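Long-range contact in glutathione S-transferase (Sphingobium chungbukense, PDB 6M1T), which binds glutathione and, as a beta-class glutathione S-transferase, probably transfers it to electrophilic compounds in detoxification: residues S6-E20 against R188-L200. Numbering follows the deposited sequence.
Sequences SPGACSLAPHIALRE and RPSVGAALKAEGL. With GSH (glutathione), chain C; SO4 (sulfate ion), chain E.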
loop_
_atom_site.group_PDB
_atom_site.type_symbol
_atom_site.label_atom_id
_atom_site.label_comp_id
_atom_site.label_asym_id
_atom_site.label_seq_id
_atom_site.Cartn_x
_atom_site.Cartn_y
_atom_site.Cartn_z
ATOM N N SER A 6 -5.423 17.491 6.020
ATOM C CA SER A 6 -6.690 18.110 5.572
ATOM C C SER A 6 -7.811 17.475 6.404
ATOM O O SER A 6 -7.901 16.258 6.496
ATOM C CB SER A 6 -6.847 17.899 4.083
ATOM O OG SER A 6 -8.046 18.524 3.660
ATOM N N PRO A 7 -8.664 18.257 7.098
ATOM C CA PRO A 7 -9.608 17.667 8.059
ATOM C C PRO A 7 -10.445 16.554 7.449
ATOM O O PRO A 7 -11.052 16.743 6.390
ATOM C CB PRO A 7 -10.497 18.832 8.492
ATOM C CG PRO A 7 -9.611 20.023 8.267
ATOM C CD PRO A 7 -8.808 19.716 7.009
ATOM N N GLY A 8 -10.481 15.422 8.131
ATOM C CA GLY A 8 -11.342 14.296 7.746
ATOM C C GLY A 8 -10.698 13.410 6.689
ATOM O O GLY A 8 -11.269 12.305 6.419
ATOM N N ALA A 9 -9.546 13.819 6.124
ATOM C CA ALA A 9 -8.852 13.057 5.056
ATOM C C ALA A 9 -8.094 11.907 5.708
ATOM O O ALA A 9 -8.192 11.760 6.959
ATOM C CB ALA A 9 -7.955 13.973 4.252
ATOM N N CYS A 10 -7.364 11.090 4.925
ATOM C CA CYS A 10 -6.678 9.905 5.496
ATOM C C CYS A 10 -5.553 10.367 6.437
ATOM O O CYS A 10 -5.089 9.522 7.290
ATOM C CB CYS A 10 -6.184 8.969 4.405
ATOM S SG CYS A 10 -5.043 9.890 3.356
ATOM N N SER A 11 -5.162 11.653 6.399
ATOM C CA SER A 11 -4.231 12.281 7.386
ATOM C C SER A 11 -4.748 12.238 8.834
ATOM O O SER A 11 -3.895 12.357 9.786
ATOM C CB SER A 11 -3.855 13.700 6.987
ATOM O OG SER A 11 -4.990 14.467 6.657
ATOM N N LEU A 12 -6.063 12.099 9.037
ATOM C CA LEU A 12 -6.606 11.911 10.417
ATOM C C LEU A 12 -5.921 10.714 11.088
ATOM O O LEU A 12 -5.750 10.736 12.296
ATOM C CB LEU A 12 -8.122 11.788 10.334
ATOM C CG LEU A 12 -8.884 11.587 11.640
ATOM C CD1 LEU A 12 -8.670 12.736 12.627
ATOM C CD2 LEU A 12 -10.352 11.440 11.323
ATOM N N ALA A 13 -5.502 9.688 10.333
ATOM C CA ALA A 13 -4.961 8.457 10.934
ATOM C C ALA A 13 -3.671 8.751 11.703
ATOM O O ALA A 13 -3.611 8.508 12.929
ATOM C CB ALA A 13 -4.792 7.359 9.912
ATOM N N PRO A 14 -2.634 9.337 11.065
ATOM C CA PRO A 14 -1.440 9.715 11.803
ATOM C C PRO A 14 -1.722 10.800 12.860
ATOM O O PRO A 14 -1.013 10.811 13.889
ATOM C CB PRO A 14 -0.410 10.121 10.728
ATOM C CG PRO A 14 -1.240 10.359 9.516
ATOM C CD PRO A 14 -2.466 9.463 9.614
ATOM N N HIS A 15 -2.703 11.674 12.630
ATOM C CA HIS A 15 -3.141 12.658 13.671
ATOM C C HIS A 15 -3.519 11.895 14.953
ATOM O O HIS A 15 -2.994 12.230 16.051
ATOM C CB HIS A 15 -4.300 13.519 13.140
ATOM C CG HIS A 15 -4.608 14.727 13.962
ATOM N ND1 HIS A 15 -5.552 15.666 13.570
ATOM C CD2 HIS A 15 -4.061 15.190 15.099
ATOM C CE1 HIS A 15 -5.635 16.616 14.502
ATOM N NE2 HIS A 15 -4.692 16.371 15.426
ATOM N N ILE A 16 -4.417 10.935 14.846
ATOM C CA ILE A 16 -4.838 10.096 16.014
ATOM C C ILE A 16 -3.608 9.381 16.621
ATOM O O ILE A 16 -3.457 9.375 17.841
ATOM C CB ILE A 16 -5.950 9.126 15.606
ATOM C CG1 ILE A 16 -7.235 9.892 15.315
ATOM C CG2 ILE A 16 -6.137 8.045 16.671
ATOM C CD1 ILE A 16 -8.283 9.144 14.540
ATOM N N ALA A 17 -2.749 8.788 15.798
ATOM C CA ALA A 17 -1.573 7.998 16.236
ATOM C C ALA A 17 -0.616 8.853 17.078
ATOM O O ALA A 17 -0.082 8.357 18.084
ATOM C CB ALA A 17 -0.875 7.372 15.026
ATOM N N LEU A 18 -0.307 10.068 16.644
ATOM C CA LEU A 18 0.562 10.983 17.412
ATOM C C LEU A 18 -0.083 11.301 18.770
ATOM O O LEU A 18 0.695 11.439 19.750
ATOM C CB LEU A 18 0.817 12.253 16.594
ATOM C CG LEU A 18 1.747 12.037 15.405
ATOM C CD1 LEU A 18 1.621 13.174 14.418
ATOM C CD2 LEU A 18 3.178 11.877 15.860
ATOM N N ARG A 19 -1.398 11.487 18.809
ATOM C CA ARG A 19 -2.148 11.682 20.086
ATOM C C ARG A 19 -2.035 10.405 20.949
ATOM O O ARG A 19 -1.921 10.557 22.170
ATOM C CB ARG A 19 -3.605 12.063 19.850
ATOM C CG ARG A 19 -3.727 13.478 19.287
ATOM C CD ARG A 19 -5.130 13.997 19.127
ATOM N NE ARG A 19 -5.041 15.290 18.453
ATOM C CZ ARG A 19 -4.956 16.476 19.041
ATOM N NH1 ARG A 19 -5.017 16.578 20.354
ATOM N NH2 ARG A 19 -4.815 17.551 18.290
ATOM N N GLU A 20 -2.039 9.217 20.344
ATOM C CA GLU A 20 -1.908 7.916 21.050
ATOM C C GLU A 20 -0.494 7.743 21.622
ATOM O O GLU A 20 -0.348 7.031 22.660
ATOM C CB GLU A 20 -2.345 6.754 20.154
ATOM C CG GLU A 20 -3.847 6.634 19.994
ATOM C CD GLU A 20 -4.604 5.951 21.156
ATOM O OE1 GLU A 20 -3.971 5.247 21.972
ATOM O OE2 GLU A 20 -5.816 6.098 21.216
ATOM N N ARG A 188 -12.030 6.462 22.621
ATOM C CA ARG A 188 -10.635 6.695 23.044
ATOM C C ARG A 188 -10.430 8.201 23.083
ATOM O O ARG A 188 -10.913 8.902 22.198
ATOM C CB ARG A 188 -9.642 5.988 22.127
ATOM C CG ARG A 188 -9.822 4.486 22.115
ATOM C CD ARG A 188 -8.815 3.833 21.209
ATOM N NE ARG A 188 -7.470 3.968 21.743
ATOM C CZ ARG A 188 -6.866 3.063 22.505
ATOM N NH1 ARG A 188 -7.471 1.929 22.814
ATOM N NH2 ARG A 188 -5.648 3.278 22.938
ATOM N N PRO A 189 -9.822 8.713 24.167
ATOM C CA PRO A 189 -9.523 10.145 24.310
ATOM C C PRO A 189 -8.742 10.762 23.130
ATOM O O PRO A 189 -9.091 11.828 22.670
ATOM C CB PRO A 189 -8.680 10.212 25.595
ATOM C CG PRO A 189 -9.041 8.978 26.383
ATOM C CD PRO A 189 -9.480 7.937 25.370
ATOM N N SER A 190 -7.694 10.069 22.665
ATOM C CA SER A 190 -6.901 10.451 21.462
ATOM C C SER A 190 -7.841 10.705 20.289
ATOM O O SER A 190 -7.633 11.640 19.553
ATOM C CB SER A 190 -5.953 9.357 21.095
ATOM O OG SER A 190 -6.699 8.294 20.491
ATOM N N VAL A 191 -8.855 9.865 20.114
ATOM C CA VAL A 191 -9.711 9.908 18.904
ATOM C C VAL A 191 -10.628 11.126 18.985
ATOM O O VAL A 191 -10.623 11.940 18.020
ATOM C CB VAL A 191 -10.421 8.551 18.708
ATOM C CG1 VAL A 191 -11.357 8.568 17.529
ATOM C CG2 VAL A 191 -9.382 7.464 18.543
ATOM N N GLY A 192 -11.335 11.315 20.118
ATOM C CA GLY A 192 -12.188 12.504 20.323
ATOM C C GLY A 192 -11.421 13.800 20.165
ATOM O O GLY A 192 -11.928 14.714 19.478
ATOM N N ALA A 193 -10.211 13.875 20.731
ATOM C CA ALA A 193 -9.338 15.080 20.649
ATOM C C ALA A 193 -8.955 15.377 19.188
ATOM O O ALA A 193 -9.017 16.551 18.789
ATOM C CB ALA A 193 -8.107 14.873 21.503
ATOM N N ALA A 194 -8.558 14.360 18.395
ATOM C CA ALA A 194 -8.243 14.570 16.946
ATOM C C ALA A 194 -9.506 14.997 16.194
ATOM O O ALA A 194 -9.446 15.954 15.423
ATOM C CB ALA A 194 -7.624 13.355 16.304
ATOM N N LEU A 195 -10.644 14.353 16.469
ATOM C CA LEU A 195 -11.920 14.688 15.780
ATOM C C LEU A 195 -12.222 16.159 16.080
ATOM O O LEU A 195 -12.567 16.899 15.163
ATOM C CB LEU A 195 -13.047 13.766 16.280
ATOM C CG LEU A 195 -13.460 12.526 15.483
ATOM C CD1 LEU A 195 -12.476 12.074 14.413
ATOM C CD2 LEU A 195 -13.758 11.375 16.433
ATOM N N LYS A 196 -12.054 16.599 17.335
ATOM C CA LYS A 196 -12.359 17.984 17.759
ATOM C C LYS A 196 -11.350 18.941 17.122
ATOM O O LYS A 196 -11.796 19.950 16.535
ATOM C CB LYS A 196 -12.406 18.102 19.297
ATOM C CG LYS A 196 -12.940 19.435 19.815
ATOM C CD LYS A 196 -13.369 19.441 21.272
ATOM C CE LYS A 196 -13.910 20.780 21.749
ATOM N NZ LYS A 196 -13.756 20.947 23.222
ATOM N N ALA A 197 -10.038 18.665 17.199
ATOM C CA ALA A 197 -8.996 19.547 16.615
ATOM C C ALA A 197 -9.204 19.758 15.101
ATOM O O ALA A 197 -8.785 20.823 14.603
ATOM C CB ALA A 197 -7.607 19.000 16.902
ATOM N N GLU A 198 -9.776 18.793 14.382
ATOM C CA GLU A 198 -9.973 18.879 12.907
ATOM C C GLU A 198 -11.357 19.469 12.578
ATOM O O GLU A 198 -11.566 19.848 11.390
ATOM C CB GLU A 198 -9.820 17.524 12.232
ATOM C CG GLU A 198 -8.377 17.037 12.231
ATOM C CD GLU A 198 -8.065 15.945 11.215
ATOM O OE1 GLU A 198 -8.940 15.642 10.383
ATOM O OE2 GLU A 198 -6.928 15.404 11.254
ATOM N N GLY A 199 -12.198 19.649 13.608
ATOM C CA GLY A 199 -13.531 20.281 13.481
ATOM C C GLY A 199 -14.556 19.281 13.006
ATOM O O GLY A 199 -15.480 19.677 12.306
ATOM N N LEU A 200 -14.399 18.007 13.334
ATOM C CA LEU A 200 -15.243 16.939 12.739
ATOM C C LEU A 200 -16.396 16.579 13.694
ATOM O O LEU A 200 -17.279 15.853 13.250
ATOM C CB LEU A 200 -14.388 15.714 12.422
ATOM C CG LEU A 200 -13.207 15.964 11.480
ATOM C CD1 LEU A 200 -12.405 14.690 11.323
ATOM C CD2 LEU A 200 -13.657 16.509 10.132
HETATM N N1 GSH C . -1.013 6.524 -0.917
HETATM C CA1 GSH C . -1.120 7.747 -0.101
HETATM C C1 GSH C . -0.993 7.396 1.387
HETATM O O11 GSH C . -1.301 6.239 1.702
HETATM O O12 GSH C . -0.587 8.322 2.169
HETATM C CB1 GSH C . -2.472 8.396 -0.409
HETATM C CG1 GSH C . -2.613 9.812 0.081
HETATM C CD1 GSH C . -3.902 10.421 -0.466
HETATM O OE1 GSH C . -4.477 9.987 -1.472
HETATM N N2 GSH C . -4.341 11.494 0.179
HETATM C CA2 GSH C . -5.493 12.291 -0.191
HETATM C C2 GSH C . -5.087 13.590 -0.866
HETATM O O2 GSH C . -4.211 14.295 -0.365
HETATM C CB2 GSH C . -6.388 12.579 1.013
HETATM S SG2 GSH C . -7.306 11.124 1.608
HETATM N N3 GSH C . -5.662 13.848 -2.027
HETATM C CA3 GSH C . -5.406 15.059 -2.768
HETATM C C3 GSH C . -4.969 14.789 -4.211
HETATM O O31 GSH C . -4.679 13.615 -4.519
HETATM O O32 GSH C . -4.904 15.771 -4.980
HETATM S S SO4 E . -4.625 -0.258 24.473
HETATM O O1 SO4 E . -6.032 0.009 24.379
HETATM O O2 SO4 E . -4.206 0.004 25.820
HETATM O O3 SO4 E . -3.889 0.585 23.562
HETATM O O4 SO4 E . -4.407 -1.632 24.130
HETATM O O HOH W 1 -6.498 15.061 8.781
HETATM O O HOH W 2 -6.542 7.474 23.488
#
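Glu198 and His15 join the C-terminal helix 189-198 to the first helix of the thioredoxin-like domain, a domain interface of the glutathione S-transferase fold. The helix segments run 131° apart in direction, with axes 8.5 Å apart at closest approach. His15 ND1 donates to Glu198 OE2 over 2.7 Å, nearly straight at 173°, meeting the oxygen on its anti side. Ring and carboxylate lie nearly coplanar, and the chain of Glu198 is stretched out past CG, bringing the carboxylate in at the ring edge. The other oxygen, Glu198 OE1, accepts Gly8 N at 2.7 Å, so one carboxylate ties both the first helix and the turn before it. A water links Glu198 OE2 to Ser6 O and Ser11 OG. The type II turn from Ser6 to Ala9 runs on to Cys10; Ala9 and Cys10 line the glutathione pocket.

Ala194 fits as a knob among Leu12, His15, Ile16 and Arg19; its CB stands 4.0 Å from the His15 ring centroid, almost on the normal, a CH-pi contact. Beside it, the Leu12 side chain crosses Leu195 at about a right angle and meets Leu200 tip to tip, its CD2 touching the CD1 of each, while Ile16 CG2 packs on Val191 CG2. Arg19, its aliphatic chain drawn out as far as NE, lies as a knob among Ser190, Ala193, Ala194 and Ala197, and its NH2 donates to His15 NE2. Both ring nitrogens are thereby engaged, which fixes the rotation of the imidazole.

At the far end, Arg188, in the N-cap position, grips Glu20 side-on in a salt bridge. A bend at chi2 (-80°) brings the Glu20 carboxylate to the NE/NH2 edge of the guanidinium, the two planes inclined to each other. Arg188 NH2 donates to Glu20 OE1, whereas Glu20 OE2 receives both Arg188 NE, out of the carboxylate plane, and Ser190 OG at 2.5 Å.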